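Local coordinates for protein enoyl-CoA hydratase (PDB 7MCM) that probably catalyses the reversible hydration of trans-2-enoyl-CoA thioesters to (3S)-3-hydroxyacyl-CoA, a step of fatty acid oxidation, at residues B[102-110]-B[216-227]. Sequence-based numbering, arbitrary orientation.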
ATOM      1  N   LEU B 102      11.440 -15.422  10.997  1.00 40.18           N
ATOM      2  CA  LEU B 102      10.224 -15.301  11.793  1.00 40.85           C
ATOM      3  C   LEU B 102       9.032 -14.972  10.912  1.00 41.49           C
ATOM      4  O   LEU B 102       7.905 -15.380  11.214  1.00 45.22           O
ATOM      5  CB  LEU B 102      10.421 -14.238  12.870  1.00 44.72           C
ATOM      6  CG  LEU B 102      10.939 -14.799  14.187  1.00 42.67           C
ATOM      7  CD1 LEU B 102      11.094 -13.678  15.178  1.00 34.14           C
ATOM      8  CD2 LEU B 102       9.998 -15.887  14.716  1.00 32.72           C
ATOM      9  N   GLN B 103       9.274 -14.266   9.803  1.00 40.02           N
ATOM     10  CA  GLN B 103       8.209 -13.944   8.862  1.00 41.54           C
ATOM     11  C   GLN B 103       7.658 -15.180   8.184  1.00 42.64           C
ATOM     12  O   GLN B 103       6.489 -15.191   7.798  1.00 40.33           O
ATOM     13  CB  GLN B 103       8.715 -12.982   7.786  1.00 42.57           C
ATOM     14  CG  GLN B 103       8.736 -11.513   8.164  1.00 55.37           C
ATOM     15  CD  GLN B 103       7.351 -10.990   8.515  1.00 59.23           C
ATOM     16  OE1 GLN B 103       7.032 -10.742   9.682  1.00 57.81           O
ATOM     17  NE2 GLN B 103       6.515 -10.814   7.488  1.00 58.82           N
ATOM     18  N   ARG B 104       8.484 -16.199   7.975  1.00 42.55           N
ATOM     19  CA  ARG B 104       7.990 -17.422   7.367  1.00 41.45           C
ATOM     20  C   ARG B 104       7.651 -18.490   8.400  1.00 40.98           C
ATOM     21  O   ARG B 104       7.187 -19.574   8.022  1.00 40.18           O
ATOM     22  CB  ARG B 104       8.993 -17.949   6.333  1.00 44.19           C
ATOM     23  CG  ARG B 104      10.210 -18.606   6.921  1.00 47.10           C
ATOM     24  CD  ARG B 104      11.087 -19.286   5.859  1.00 49.96           C
ATOM     25  NE  ARG B 104      12.245 -19.918   6.487  1.00 44.71           N
ATOM     26  CZ  ARG B 104      13.388 -19.290   6.736  1.00 50.35           C
ATOM     27  NH1 ARG B 104      13.578 -18.028   6.375  1.00 45.03           N
ATOM     28  NH2 ARG B 104      14.365 -19.940   7.366  1.00 49.83           N
ATOM     29  N   CYS B 105       7.829 -18.200   9.692  1.00 39.07           N
ATOM     30  CA  CYS B 105       7.455 -19.149  10.737  1.00 42.26           C
ATOM     31  C   CYS B 105       5.942 -19.219  10.875  1.00 37.51           C
ATOM     32  O   CYS B 105       5.299 -18.224  11.236  1.00 34.36           O
ATOM     33  CB  CYS B 105       8.081 -18.756  12.070  1.00 36.10           C
ATOM     34  SG  CYS B 105       7.826 -20.001  13.368  1.00 38.55           S
ATOM     35  N   GLU B 106       5.386 -20.414  10.651  1.00 36.64           N
ATOM     36  CA  GLU B 106       3.942 -20.603  10.657  1.00 34.96           C
ATOM     37  C   GLU B 106       3.365 -20.780  12.051  1.00 33.46           C
ATOM     38  O   GLU B 106       2.142 -20.709  12.205  1.00 38.60           O
ATOM     39  CB  GLU B 106       3.556 -21.815   9.819  1.00 40.31           C
ATOM     40  CG  GLU B 106       4.104 -21.787   8.429  1.00 43.11           C
ATOM     41  CD  GLU B 106       3.732 -23.035   7.666  1.00 52.75           C
ATOM     42  OE1 GLU B 106       2.895 -23.822   8.176  1.00 53.60           O
ATOM     43  OE2 GLU B 106       4.281 -23.230   6.559  1.00 61.36           O
ATOM     44  N   VAL B 107       4.188 -21.050  13.056  1.00 31.92           N
ATOM     45  CA  VAL B 107       3.635 -21.283  14.385  1.00 32.85           C
ATOM     46  C   VAL B 107       3.825 -20.021  15.218  1.00 35.86           C
ATOM     47  O   VAL B 107       4.799 -19.279  15.012  1.00 31.20           O
ATOM     48  CB  VAL B 107       4.257 -22.526  15.056  1.00 38.58           C
ATOM     49  CG1 VAL B 107       4.348 -23.695  14.063  1.00 41.86           C
ATOM     50  CG2 VAL B 107       5.591 -22.224  15.638  1.00 36.81           C
ATOM     51  N   PRO B 108       2.900 -19.731  16.138  1.00 32.83           N
ATOM     52  CA  PRO B 108       3.082 -18.599  17.054  1.00 35.57           C
ATOM     53  C   PRO B 108       4.342 -18.758  17.893  1.00 33.49           C
ATOM     54  O   PRO B 108       4.699 -19.866  18.305  1.00 31.41           O
ATOM     55  CB  PRO B 108       1.829 -18.643  17.935  1.00 34.47           C
ATOM     56  CG  PRO B 108       0.876 -19.566  17.266  1.00 35.76           C
ATOM     57  CD  PRO B 108       1.612 -20.418  16.305  1.00 30.44           C
ATOM     58  N   VAL B 109       5.004 -17.628  18.157  1.00 30.39           N
ATOM     59  CA  VAL B 109       6.233 -17.577  18.945  1.00 27.23           C
ATOM     60  C   VAL B 109       6.014 -16.668  20.149  1.00 27.89           C
ATOM     61  O   VAL B 109       5.695 -15.483  19.993  1.00 30.69           O
ATOM     62  CB  VAL B 109       7.432 -17.084  18.116  1.00 28.92           C
ATOM     63  CG1 VAL B 109       8.675 -17.078  18.979  1.00 24.09           C
ATOM     64  CG2 VAL B 109       7.662 -17.985  16.895  1.00 26.75           C
ATOM     65  N   ILE B 110       6.231 -17.208  21.342  1.00 26.87           N
ATOM     66  CA  ILE B 110       6.169 -16.446  22.585  1.00 29.56           C
ATOM     67  C   ILE B 110       7.599 -16.135  23.026  1.00 30.75           C
ATOM     68  O   ILE B 110       8.395 -17.055  23.239  1.00 27.32           O
ATOM     69  CB  ILE B 110       5.415 -17.233  23.670  1.00 27.81           C
ATOM     70  CG1 ILE B 110       3.942 -17.393  23.295  1.00 31.89           C
ATOM     71  CG2 ILE B 110       5.542 -16.572  25.045  1.00 31.16           C
ATOM     72  CD1 ILE B 110       3.319 -18.616  24.001  1.00 31.47           C
ATOM     73  N   VAL B 216      -4.771 -23.160  14.359  1.00 32.47           N
ATOM     74  CA  VAL B 216      -3.810 -22.233  14.955  1.00 29.99           C
ATOM     75  C   VAL B 216      -2.896 -21.635  13.882  1.00 32.48           C
ATOM     76  O   VAL B 216      -2.640 -20.419  13.861  1.00 30.57           O
ATOM     77  CB  VAL B 216      -3.013 -22.945  16.067  1.00 32.76           C
ATOM     78  CG1 VAL B 216      -1.787 -22.115  16.463  1.00 31.16           C
ATOM     79  CG2 VAL B 216      -3.919 -23.159  17.281  1.00 28.73           C
ATOM     80  N   ARG B 217      -2.417 -22.468  12.956  1.00 31.28           N
ATOM     81  CA  ARG B 217      -1.501 -21.978  11.931  1.00 30.39           C
ATOM     82  C   ARG B 217      -2.214 -21.099  10.913  1.00 32.65           C
ATOM     83  O   ARG B 217      -1.640 -20.116  10.427  1.00 30.88           O
ATOM     84  CB  ARG B 217      -0.817 -23.152  11.246  1.00 30.09           C
ATOM     85  CG  ARG B 217       0.251 -23.759  12.141  1.00 33.27           C
ATOM     86  CD  ARG B 217       0.882 -24.930  11.462  1.00 45.03           C
ATOM     87  NE  ARG B 217       1.890 -25.570  12.296  1.00 35.61           N
ATOM     88  CZ  ARG B 217       3.004 -26.094  11.820  1.00 34.85           C
ATOM     89  NH1 ARG B 217       3.317 -26.001  10.538  1.00 36.83           N
ATOM     90  NH2 ARG B 217       3.823 -26.731  12.650  1.00 38.72           N
ATOM     91  N   MET B 218      -3.442 -21.464  10.545  1.00 30.02           N
ATOM     92  CA  MET B 218      -4.213 -20.638   9.624  1.00 30.50           C
ATOM     93  C   MET B 218      -4.526 -19.285  10.246  1.00 31.82           C
ATOM     94  O   MET B 218      -4.473 -18.256   9.566  1.00 29.42           O
ATOM     95  CB  MET B 218      -5.502 -21.355   9.233  1.00 33.63           C
ATOM     96  CG  MET B 218      -5.307 -22.452   8.192  1.00 42.34           C
ATOM     97  SD  MET B 218      -6.834 -23.054   7.415  1.00 64.04           S
ATOM     98  CE  MET B 218      -7.907 -23.411   8.824  1.00 58.74           C
ATOM     99  N   ALA B 219      -4.879 -19.274  11.532  1.00 28.48           N
ATOM    100  CA  ALA B 219      -5.152 -18.011  12.215  1.00 29.22           C
ATOM    101  C   ALA B 219      -3.920 -17.112  12.240  1.00 31.25           C
ATOM    102  O   ALA B 219      -4.028 -15.899  12.036  1.00 32.24           O
ATOM    103  CB  ALA B 219      -5.642 -18.267  13.638  1.00 25.05           C
ATOM    104  N   LYS B 220      -2.742 -17.677  12.518  1.00 31.27           N
ATOM    105  CA  LYS B 220      -1.535 -16.854  12.512  1.00 30.98           C
ATOM    106  C   LYS B 220      -1.261 -16.301  11.119  1.00 34.08           C
ATOM    107  O   LYS B 220      -0.862 -15.143  10.972  1.00 36.38           O
ATOM    108  CB  LYS B 220      -0.321 -17.631  13.004  1.00 27.70           C
ATOM    109  CG  LYS B 220       0.943 -16.825  12.698  1.00 35.89           C
ATOM    110  CD  LYS B 220       2.122 -17.213  13.491  1.00 31.75           C
ATOM    111  CE  LYS B 220       3.291 -16.286  13.160  1.00 33.33           C
ATOM    112  NZ  LYS B 220       4.490 -16.729  13.900  1.00 36.91           N
ATOM    113  N   ARG B 221      -1.458 -17.126  10.086  1.00 36.92           N
ATOM    114  CA  ARG B 221      -1.299 -16.660   8.711  1.00 35.93           C
ATOM    115  C   ARG B 221      -2.257 -15.518   8.410  1.00 36.15           C
ATOM    116  O   ARG B 221      -1.893 -14.556   7.728  1.00 32.86           O
ATOM    117  CB  ARG B 221      -1.522 -17.822   7.741  1.00 38.71           C
ATOM    118  CG  ARG B 221      -1.416 -17.457   6.263  1.00 41.78           C
ATOM    119  CD  ARG B 221      -0.047 -16.863   5.885  1.00 55.04           C
ATOM    120  NE  ARG B 221      -0.136 -15.417   5.699  1.00 55.27           N
ATOM    121  CZ  ARG B 221       0.594 -14.716   4.840  1.00 58.89           C
ATOM    122  NH1 ARG B 221       1.508 -15.293   4.076  1.00 63.83           N
ATOM    123  NH2 ARG B 221       0.393 -13.404   4.734  1.00 59.83           N
ATOM    124  N   LEU B 222      -3.494 -15.616   8.901  1.00 33.05           N
ATOM    125  CA  LEU B 222      -4.444 -14.522   8.746  1.00 33.69           C
ATOM    126  C   LEU B 222      -3.998 -13.289   9.518  1.00 33.19           C
ATOM    127  O   LEU B 222      -4.086 -12.169   9.007  1.00 32.26           O
ATOM    128  CB  LEU B 222      -5.820 -14.969   9.222  1.00 33.82           C
ATOM    129  CG  LEU B 222      -6.811 -15.295   8.128  1.00 35.26           C
ATOM    130  CD1 LEU B 222      -8.198 -15.504   8.740  1.00 37.03           C
ATOM    131  CD2 LEU B 222      -6.828 -14.224   7.063  1.00 34.92           C
ATOM    132  N   LEU B 223      -3.527 -13.470  10.757  1.00 34.44           N
ATOM    133  CA  LEU B 223      -3.042 -12.323  11.529  1.00 34.89           C
ATOM    134  C   LEU B 223      -1.856 -11.647  10.847  1.00 37.40           C
ATOM    135  O   LEU B 223      -1.750 -10.414  10.863  1.00 40.08           O
ATOM    136  CB  LEU B 223      -2.659 -12.747  12.943  1.00 32.88           C
ATOM    137  CG  LEU B 223      -3.847 -12.989  13.876  1.00 35.62           C
ATOM    138  CD1 LEU B 223      -3.404 -13.833  15.050  1.00 31.58           C
ATOM    139  CD2 LEU B 223      -4.409 -11.665  14.332  1.00 36.87           C
ATOM    140  N   LEU B 224      -0.935 -12.432  10.277  1.00 34.71           N
ATOM    141  CA  LEU B 224       0.183 -11.844   9.539  1.00 37.91           C
ATOM    142  C   LEU B 224      -0.305 -11.014   8.363  1.00 42.66           C
ATOM    143  O   LEU B 224       0.202  -9.914   8.115  1.00 40.91           O
ATOM    144  CB  LEU B 224       1.139 -12.927   9.040  1.00 43.88           C
ATOM    145  CG  LEU B 224       2.123 -13.534  10.038  1.00 52.90           C
ATOM    146  CD1 LEU B 224       3.035 -14.528   9.340  1.00 55.27           C
ATOM    147  CD2 LEU B 224       2.950 -12.425  10.662  1.00 57.33           C
ATOM    148  N   GLU B 225      -1.293 -11.525   7.626  1.00 40.13           N
ATOM    149  CA  GLU B 225      -1.821 -10.788   6.482  1.00 40.50           C
ATOM    150  C   GLU B 225      -2.427  -9.452   6.896  1.00 38.74           C
ATOM    151  O   GLU B 225      -2.301  -8.456   6.173  1.00 42.42           O
ATOM    152  CB  GLU B 225      -2.849 -11.659   5.753  1.00 41.62           C
ATOM    153  CG  GLU B 225      -3.590 -10.949   4.639  1.00 39.87           C
ATOM    154  CD  GLU B 225      -2.819 -10.994   3.338  1.00 49.46           C
ATOM    155  OE1 GLU B 225      -1.715 -11.580   3.325  1.00 54.32           O
ATOM    156  OE2 GLU B 225      -3.295 -10.413   2.341  1.00 51.83           O
ATOM    157  N   SER B 226      -3.045  -9.394   8.077  1.00 39.55           N
ATOM    158  CA  SER B 226      -3.753  -8.188   8.481  0.58 39.19           C
ATOM    159  C   SER B 226      -2.814  -7.033   8.836  1.00 46.11           C
ATOM    160  O   SER B 226      -3.244  -5.870   8.795  1.00 43.29           O
ATOM    161  CB  SER B 226      -4.675  -8.533   9.648  0.58 40.32           C
ATOM    162  OG  SER B 226      -5.477  -9.676   9.328  0.58 36.25           O
ATOM    163  N   ARG B 227      -1.550  -7.310   9.166  1.00 48.04           N
ATOM    164  CA  ARG B 227      -0.638  -6.219   9.518  1.00 50.55           C
ATOM    165  C   ARG B 227      -0.454  -5.238   8.374  1.00 49.75           C
ATOM    166  O   ARG B 227      -0.230  -4.047   8.611  1.00 53.21           O
ATOM    167  CB  ARG B 227       0.725  -6.764   9.949  1.00 49.52           C
ATOM    168  CG  ARG B 227       0.632  -7.717  11.111  1.00 48.68           C
ATOM    169  CD  ARG B 227       1.927  -7.822  11.889  1.00 55.65           C
ATOM    170  NE  ARG B 227       2.935  -8.663  11.252  1.00 65.74           N
ATOM    171  CZ  ARG B 227       3.975  -9.183  11.893  1.00 68.66           C
ATOM    172  NH1 ARG B 227       4.137  -9.020  13.200  1.00 60.08           N
ATOM    173  NH2 ARG B 227       4.883  -9.873  11.205  1.00 66.76           N
TER
HETATM  174  O   HOH W   1       0.858 -19.522   9.995  1.00 40.14           O
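Val216 opens the contact by laying CG1 against the ring of Pro108, 3.8 Å from its CG, the two side chains crossing at about a right angle. One residue on, Arg217 runs out extended from CG to NE and passes beside Val107, whose CG1 rests over one face of the guanidinium, offset toward its rim and 3.4 Å from NH2 of Arg217. Glu106 adds a salt bridge, its OE1 lying 3.2 Å from Arg217 NH1; the bond is bent (137°) and reaches the carboxylate from above its plane, the two flat groups standing nearly perpendicular. The strongest polar partner of this guanidinium is Ile52 O, reached by NH2, which also donates to Ala46 O, while NH1 donates to Asn47 O, so Glu106 is one partner among several. A water joins the main chains here, donating to both Glu106 O and Arg217 O.

Lys220 is the centre of the contact. With CG anti to the backbone N (chi1 168°) and the rest of the chain extended, it threads its amine into the turn, where NZ donates to Val107 O at 2.8 Å and to Cys105 O at 3.2 Å, meeting each carbonyl from above its plane. Asp129 completes the grip with a salt bridge to NZ and also accepts from Val109 N, so one carboxylate ties lysine and strand start together. A turn later, Leu224 sets CD1 3.8 Å from Gln103 O. Arg227 ends the walk with NH2 2.8 Å from Gln103 OE1, amide and guanidinium nearly coplanar, though the angle is too poor for a hydrogen bond.

Helix 213-226 thus lies against the connection from helix 97-104 into strand 109-113 of the crotonase-fold core sheet, where strand 54-59 lies alongside; helix 33-48 packs on Leu102 and Cys105, and helix 231-241 covers Leu222 and Glu225.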